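Local atomic coordinates of flavohemoprotein (Vibrio cholerae O1 biovar El Tor, PDB entry 4EH1), a protein that probably detoxifies nitric oxide, using oxygen and NAD(P)H to convert it to nitrate, with this FAD-containing reductase domain handling the electrons from the nicotinamide nucleotide. Residues Thr127-Lys141 and Phe158-Trp171. Sequence-based numbering, arbitrary orientation.
With FAD (flavin-adenine dinucleotide), chain C.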
loop_
_atom_site.group_PDB
_atom_site.type_symbol
_atom_site.label_atom_id
_atom_site.label_comp_id
_atom_site.label_asym_id
_atom_site.label_seq_id
_atom_site.Cartn_x
_atom_site.Cartn_y
_atom_site.Cartn_z
ATOM N N THR A 127 14.695 1.342 6.989
ATOM C CA THR A 127 14.688 0.940 5.580
ATOM C C THR A 127 15.983 0.200 5.145
ATOM O O THR A 127 15.913 -0.950 4.702
ATOM C CB THR A 127 14.332 2.129 4.636
ATOM O OG1 THR A 127 13.085 2.716 5.031
ATOM C CG2 THR A 127 14.233 1.675 3.199
ATOM N N PRO A 128 17.166 0.825 5.301
ATOM C CA PRO A 128 18.351 0.040 4.901
ATOM C C PRO A 128 18.585 -1.197 5.776
ATOM O O PRO A 128 19.123 -2.188 5.273
ATOM C CB PRO A 128 19.500 1.035 5.059
ATOM C CG PRO A 128 18.964 2.057 6.066
ATOM C CD PRO A 128 17.534 2.187 5.731
ATOM N N MET A 129 18.173 -1.139 7.048
ATOM C CA MET A 129 18.309 -2.260 7.936
ATOM C C MET A 129 17.485 -3.419 7.438
ATOM O O MET A 129 17.861 -4.568 7.643
ATOM C CB MET A 129 17.864 -1.932 9.353
ATOM C CG MET A 129 18.732 -0.922 10.055
ATOM S SD MET A 129 20.520 -1.265 9.902
ATOM C CE MET A 129 21.053 0.220 10.753
ATOM N N GLN A 130 16.370 -3.121 6.782
ATOM C CA GLN A 130 15.562 -4.176 6.185
ATOM C C GLN A 130 16.275 -4.934 5.035
ATOM O O GLN A 130 16.116 -6.154 4.897
ATOM C CB GLN A 130 14.220 -3.615 5.712
ATOM C CG GLN A 130 13.077 -4.664 5.787
ATOM C CD GLN A 130 12.735 -5.085 7.224
ATOM O OE1 GLN A 130 13.182 -4.474 8.206
ATOM N NE2 GLN A 130 11.950 -6.138 7.346
ATOM N N ALA A 131 17.030 -4.211 4.208
ATOM C CA ALA A 131 17.822 -4.837 3.144
ATOM C C ALA A 131 18.838 -5.751 3.793
ATOM O O ALA A 131 19.069 -6.853 3.331
ATOM C CB ALA A 131 18.520 -3.770 2.242
ATOM N N ILE A 132 19.420 -5.296 4.896
ATOM C CA ILE A 132 20.430 -6.081 5.589
ATOM C C ILE A 132 19.826 -7.339 6.222
ATOM O O ILE A 132 20.354 -8.425 6.025
ATOM C CB ILE A 132 21.182 -5.247 6.627
ATOM C CG1 ILE A 132 21.933 -4.089 5.925
ATOM C CG2 ILE A 132 22.159 -6.136 7.424
ATOM C CD1 ILE A 132 22.706 -3.156 6.876
ATOM N N LEU A 133 18.716 -7.197 6.952
ATOM C CA LEU A 133 18.019 -8.371 7.451
ATOM C C LEU A 133 17.752 -9.398 6.365
ATOM O O LEU A 133 18.012 -10.578 6.553
ATOM C CB LEU A 133 16.663 -8.002 8.028
ATOM C CG LEU A 133 16.634 -7.326 9.387
ATOM C CD1 LEU A 133 15.179 -6.940 9.724
ATOM C CD2 LEU A 133 17.262 -8.228 10.461
ATOM N N HIS A 134 17.175 -8.961 5.252
ATOM C CA HIS A 134 16.854 -9.919 4.196
ATOM C C HIS A 134 18.086 -10.622 3.630
ATOM O O HIS A 134 18.037 -11.830 3.326
ATOM C CB HIS A 134 16.030 -9.291 3.079
ATOM C CG HIS A 134 14.582 -9.142 3.414
ATOM N ND1 HIS A 134 13.745 -10.228 3.592
ATOM C CD2 HIS A 134 13.814 -8.038 3.598
ATOM C CE1 HIS A 134 12.523 -9.800 3.862
ATOM N NE2 HIS A 134 12.544 -8.475 3.888
ATOM N N THR A 135 19.188 -9.881 3.513
ATOM C CA THR A 135 20.449 -10.448 3.003
ATOM C C THR A 135 21.007 -11.481 3.983
ATOM O O THR A 135 21.438 -12.550 3.579
ATOM C CB THR A 135 21.533 -9.356 2.772
ATOM O OG1 THR A 135 21.001 -8.368 1.902
ATOM C CG2 THR A 135 22.789 -9.966 2.116
ATOM N N LEU A 136 20.986 -11.155 5.274
ATOM C CA LEU A 136 21.520 -12.061 6.284
ATOM C C LEU A 136 20.648 -13.301 6.399
ATOM O O LEU A 136 21.147 -14.357 6.727
ATOM C CB LEU A 136 21.638 -11.353 7.640
ATOM C CG LEU A 136 22.613 -10.162 7.650
ATOM C CD1 LEU A 136 22.693 -9.523 9.057
ATOM C CD2 LEU A 136 24.009 -10.534 7.199
ATOM N N ALA A 137 19.345 -13.165 6.130
ATOM C CA ALA A 137 18.440 -14.317 6.171
ATOM C C ALA A 137 18.816 -15.297 5.059
ATOM O O ALA A 137 18.989 -16.499 5.287
ATOM C CB ALA A 137 17.005 -13.879 6.000
ATOM N N LYS A 138 18.946 -14.746 3.862
ATOM C CA LYS A 138 19.380 -15.467 2.682
ATOM C C LYS A 138 20.696 -16.224 2.930
ATOM O O LYS A 138 20.858 -17.358 2.490
ATOM C CB LYS A 138 19.513 -14.468 1.526
ATOM C CG LYS A 138 20.010 -15.051 0.226
ATOM C CD LYS A 138 20.021 -13.999 -0.883
ATOM C CE LYS A 138 18.641 -13.366 -1.107
ATOM N NZ LYS A 138 18.598 -12.546 -2.376
ATOM N N GLN A 139 21.615 -15.595 3.658
ATOM C CA GLN A 139 22.935 -16.158 3.936
ATOM C C GLN A 139 22.990 -17.008 5.192
ATOM O O GLN A 139 24.066 -17.455 5.596
ATOM C CB GLN A 139 23.988 -15.038 3.984
ATOM C CG GLN A 139 24.181 -14.427 2.611
ATOM C CD GLN A 139 24.963 -13.133 2.622
ATOM O OE1 GLN A 139 25.428 -12.676 3.667
ATOM N NE2 GLN A 139 25.110 -12.532 1.451
ATOM N N ASN A 140 21.837 -17.234 5.801
ATOM C CA ASN A 140 21.768 -18.011 7.039
ATOM C C ASN A 140 22.690 -17.557 8.146
ATOM O O ASN A 140 23.262 -18.371 8.862
ATOM C CB ASN A 140 22.050 -19.476 6.717
ATOM C CG ASN A 140 20.983 -20.062 5.863
ATOM O OD1 ASN A 140 19.799 -19.927 6.179
ATOM N ND2 ASN A 140 21.376 -20.699 4.753
ATOM N N LYS A 141 22.830 -16.245 8.290
ATOM C CA LYS A 141 23.723 -15.689 9.277
ATOM C C LYS A 141 23.134 -15.941 10.651
ATOM O O LYS A 141 21.943 -15.769 10.859
ATOM C CB LYS A 141 23.848 -14.184 9.032
ATOM C CG LYS A 141 24.554 -13.400 10.115
ATOM C CD LYS A 141 26.057 -13.567 10.024
ATOM C CE LYS A 141 26.747 -12.556 10.934
ATOM N NZ LYS A 141 28.196 -12.898 11.104
ATOM N N PHE A 158 7.508 -2.168 9.026
ATOM C CA PHE A 158 7.907 -3.551 8.788
ATOM C C PHE A 158 7.607 -4.492 9.940
ATOM O O PHE A 158 8.268 -5.533 10.040
ATOM C CB PHE A 158 9.412 -3.653 8.501
ATOM C CG PHE A 158 9.855 -2.857 7.321
ATOM C CD1 PHE A 158 9.232 -3.009 6.101
ATOM C CD2 PHE A 158 10.897 -1.939 7.437
ATOM C CE1 PHE A 158 9.667 -2.267 4.992
ATOM C CE2 PHE A 158 11.322 -1.183 6.334
ATOM C CZ PHE A 158 10.701 -1.353 5.123
ATOM N N ALA A 159 6.645 -4.148 10.808
ATOM C CA ALA A 159 6.450 -4.924 12.038
ATOM C C ALA A 159 6.325 -6.421 11.705
ATOM O O ALA A 159 7.025 -7.253 12.270
ATOM C CB ALA A 159 5.211 -4.465 12.798
ATOM N N GLN A 160 5.445 -6.740 10.765
ATOM C CA GLN A 160 5.126 -8.134 10.458
ATOM C C GLN A 160 6.268 -8.843 9.721
ATOM O O GLN A 160 6.627 -9.970 10.036
ATOM C CB GLN A 160 3.839 -8.223 9.627
ATOM C CG GLN A 160 3.505 -9.641 9.164
ATOM C CD GLN A 160 3.242 -10.583 10.344
ATOM O OE1 GLN A 160 3.028 -10.145 11.479
ATOM N NE2 GLN A 160 3.248 -11.879 10.073
ATOM N N GLU A 161 6.844 -8.155 8.751
ATOM C CA GLU A 161 7.855 -8.755 7.921
ATOM C C GLU A 161 9.079 -9.071 8.775
ATOM O O GLU A 161 9.660 -10.140 8.655
ATOM C CB GLU A 161 8.165 -7.828 6.747
ATOM C CG GLU A 161 9.244 -8.307 5.763
ATOM C CD GLU A 161 9.513 -7.258 4.654
ATOM O OE1 GLU A 161 10.530 -6.536 4.699
ATOM O OE2 GLU A 161 8.692 -7.155 3.732
ATOM N N THR A 162 9.433 -8.152 9.661
ATOM C CA THR A 162 10.574 -8.343 10.538
ATOM C C THR A 162 10.326 -9.475 11.544
ATOM O O THR A 162 11.206 -10.293 11.787
ATOM C CB THR A 162 10.935 -7.009 11.229
ATOM O OG1 THR A 162 11.389 -6.099 10.228
ATOM C CG2 THR A 162 12.041 -7.163 12.277
ATOM N N ALA A 163 9.123 -9.529 12.103
ATOM C CA ALA A 163 8.770 -10.559 13.070
ATOM C C ALA A 163 8.944 -11.925 12.415
ATOM O O ALA A 163 9.487 -12.847 13.016
ATOM C CB ALA A 163 7.318 -10.396 13.557
ATOM N N GLN A 164 8.498 -12.037 11.170
ATOM C CA GLN A 164 8.604 -13.307 10.464
ATOM C C GLN A 164 10.056 -13.720 10.266
ATOM O O GLN A 164 10.401 -14.865 10.544
ATOM C CB GLN A 164 7.846 -13.283 9.137
ATOM C CG GLN A 164 6.339 -13.135 9.303
ATOM C CD GLN A 164 5.574 -13.518 8.032
ATOM O OE1 GLN A 164 4.539 -12.916 7.692
ATOM N NE2 GLN A 164 6.085 -14.531 7.326
ATOM N N LEU A 165 10.896 -12.791 9.807
ATOM C CA LEU A 165 12.319 -13.081 9.608
ATOM C C LEU A 165 12.922 -13.550 10.885
ATOM O O LEU A 165 13.592 -14.570 10.928
ATOM C CB LEU A 165 13.100 -11.853 9.154
ATOM C CG LEU A 165 12.953 -11.511 7.675
ATOM C CD1 LEU A 165 13.681 -10.215 7.317
ATOM C CD2 LEU A 165 13.430 -12.700 6.788
ATOM N N ILE A 166 12.665 -12.794 11.940
ATOM C CA ILE A 166 13.207 -13.136 13.238
ATOM C C ILE A 166 12.758 -14.501 13.674
ATOM O O ILE A 166 13.571 -15.297 14.119
ATOM C CB ILE A 166 12.879 -12.048 14.300
ATOM C CG1 ILE A 166 13.903 -10.933 14.143
ATOM C CG2 ILE A 166 13.023 -12.612 15.705
ATOM C CD1 ILE A 166 13.344 -9.634 14.173
ATOM N N ALA A 167 11.464 -14.778 13.517
ATOM C CA ALA A 167 10.912 -16.068 13.878
ATOM C C ALA A 167 11.472 -17.175 12.999
ATOM O O ALA A 167 11.515 -18.308 13.418
ATOM C CB ALA A 167 9.375 -16.065 13.790
ATOM N N GLN A 168 11.895 -16.844 11.786
ATOM C CA GLN A 168 12.444 -17.844 10.879
ATOM C C GLN A 168 13.921 -18.118 11.097
ATOM O O GLN A 168 14.337 -19.263 10.951
ATOM C CB GLN A 168 12.226 -17.453 9.424
ATOM C CG GLN A 168 10.827 -17.735 8.949
ATOM C CD GLN A 168 10.544 -17.110 7.600
ATOM O OE1 GLN A 168 11.461 -16.872 6.808
ATOM N NE2 GLN A 168 9.272 -16.828 7.335
ATOM N N GLN A 169 14.690 -17.087 11.463
ATOM C CA GLN A 169 16.166 -17.170 11.527
ATOM C C GLN A 169 16.739 -17.423 12.923
ATOM O O GLN A 169 17.955 -17.534 13.073
ATOM C CB GLN A 169 16.813 -15.874 10.984
ATOM C CG GLN A 169 16.489 -15.566 9.507
ATOM C CD GLN A 169 16.884 -16.713 8.580
ATOM O OE1 GLN A 169 17.960 -17.318 8.740
ATOM N NE2 GLN A 169 16.008 -17.046 7.639
ATOM N N GLY A 170 15.888 -17.455 13.949
ATOM C CA GLY A 170 16.375 -17.578 15.315
ATOM C C GLY A 170 17.189 -16.379 15.815
ATOM O O GLY A 170 18.163 -16.525 16.555
ATOM N N TRP A 171 16.768 -15.190 15.419
ATOM C CA TRP A 171 17.421 -13.951 15.826
ATOM C C TRP A 171 16.735 -13.288 17.024
ATOM O O TRP A 171 15.753 -13.821 17.544
ATOM C CB TRP A 171 17.411 -12.967 14.664
ATOM C CG TRP A 171 18.268 -13.421 13.516
ATOM C CD1 TRP A 171 19.289 -14.360 13.548
ATOM C CD2 TRP A 171 18.205 -12.939 12.172
ATOM N NE1 TRP A 171 19.839 -14.499 12.287
ATOM C CE2 TRP A 171 19.206 -13.631 11.430
ATOM C CE3 TRP A 171 17.390 -12.006 11.512
ATOM C CZ2 TRP A 171 19.401 -13.414 10.063
ATOM C CZ3 TRP A 171 17.596 -11.774 10.142
ATOM C CH2 TRP A 171 18.591 -12.479 9.436
HETATM P PA FAD C . 11.715 18.300 1.044
HETATM O O1A FAD C . 13.063 18.213 0.569
HETATM O O2A FAD C . 10.700 18.988 0.321
HETATM O O5B FAD C . 11.770 18.980 2.430
HETATM C C5B FAD C . 12.870 18.792 3.283
HETATM C C4B FAD C . 12.680 19.395 4.663
HETATM O O4B FAD C . 12.774 20.806 4.628
HETATM C C3B FAD C . 11.312 19.057 5.174
HETATM O O3B FAD C . 11.396 18.881 6.564
HETATM C C2B FAD C . 10.513 20.282 4.886
HETATM O O2B FAD C . 9.526 20.372 5.865
HETATM C C1B FAD C . 11.531 21.383 4.947
HETATM N N9A FAD C . 11.198 22.399 3.955
HETATM C C8A FAD C . 10.885 22.197 2.693
HETATM N N7A FAD C . 10.614 23.344 2.072
HETATM C C5A FAD C . 10.749 24.303 2.959
HETATM C C6A FAD C . 10.597 25.750 2.947
HETATM N N6A FAD C . 10.246 26.408 1.834
HETATM N N1A FAD C . 10.815 26.372 4.092
HETATM C C2A FAD C . 11.165 25.730 5.183
HETATM N N3A FAD C . 11.318 24.425 5.267
HETATM C C4A FAD C . 11.121 23.671 4.204
HETATM N N1 FAD C . 13.947 8.840 2.969
HETATM C C2 FAD C . 13.108 7.807 3.011
HETATM O O2 FAD C . 11.930 8.031 3.132
HETATM N N3 FAD C . 13.490 6.547 2.909
HETATM C C4 FAD C . 14.734 6.208 2.754
HETATM O O4 FAD C . 15.013 5.041 2.663
HETATM C C4X FAD C . 15.730 7.285 2.714
HETATM N N5 FAD C . 17.011 7.037 2.577
HETATM C C5X FAD C . 17.891 8.018 2.554
HETATM C C6 FAD C . 19.205 7.703 2.413
HETATM C C7 FAD C . 20.143 8.688 2.390
HETATM C C7M FAD C . 21.578 8.350 2.242
HETATM C C8 FAD C . 19.740 10.083 2.498
HETATM C C8M FAD C . 20.791 11.126 2.454
HETATM C C9 FAD C . 18.420 10.408 2.634
HETATM C C9A FAD C . 17.477 9.416 2.674
HETATM N N10 FAD C . 16.133 9.718 2.816
HETATM C C10 FAD C . 15.243 8.656 2.841
HETATM C "C1'" FAD C . 15.686 11.103 2.896
HETATM C "C2'" FAD C . 15.085 11.526 1.556
HETATM O "O2'" FAD C . 16.016 11.520 0.497
HETATM C "C3'" FAD C . 14.488 12.916 1.496
HETATM O "O3'" FAD C . 15.383 13.881 1.977
HETATM C "C4'" FAD C . 13.118 13.051 2.135
HETATM O "O4'" FAD C . 12.255 12.109 1.543
HETATM C "C5'" FAD C . 12.521 14.451 2.039
HETATM O "O5'" FAD C . 12.306 14.900 0.734
HETATM P P FAD C . 11.078 15.718 0.301
HETATM O O1P FAD C . 11.341 16.151 -1.032
HETATM O O2P FAD C . 9.924 14.944 0.550
HETATM O O3P FAD C . 11.118 16.893 1.304
HETATM O O HOH W 1 19.900 -17.795 10.410
#
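Gln-130 lies flat over the ring of Phe-158, amide and ring planes 18° apart, with CG 3.8 Å from the ring centroid in a CH-pi contact. A bend at chi2 (66°) lays the amide over the CG-CD2 side of the ring, and NE2 then gives both its hydrogens to the helix 159-169: to Thr-162 OG1 at 2.9 Å, within the amide plane, and to Glu-161 OE1 at 3.0 Å, on the anti side of the carboxylate. Glu-161 reaches across on an extended chain. Its OE1 also accepts from His-134 NE2 (2.9 Å), a nearly straight bond that lies in the imidazole plane but comes down on the carboxylate from above. A salt bridge from Arg-69 to the same oxygen probably stabilises its negative charge. Leu-165 CD1 covers one face of the His-134 ring, while Leu-165 CD2 packs on Ala-137 CB.

The two helices run roughly parallel, 26° apart and 10.8 Å between axes, side by side against the parallel sheet of the NAD-binding domain; they are the helices of two successive beta-alpha-beta units, Rossmann-like, which share strand 144-150. At the start of the first helix, Thr-127 CG2 lies 3.5 Å from FAD O4, so this end of the helix pair borders the flavin.

At the other end, Trp-171 turns its benzene edge to the backbone of the first helix, with Leu-133 O and Ala-137 N at CH2, and Gln-169 CB lies over one face; Leu-133 CD2 is 3.6 Å from Trp-171 CZ3. Trp-171 NE1 donates to Lys-141 O at 2.8 Å, with the oxygen in the ring plane. Through its N, Lys-141 also closes the Schellman motif that ends the helix, with Asn-140 as C-prime residue.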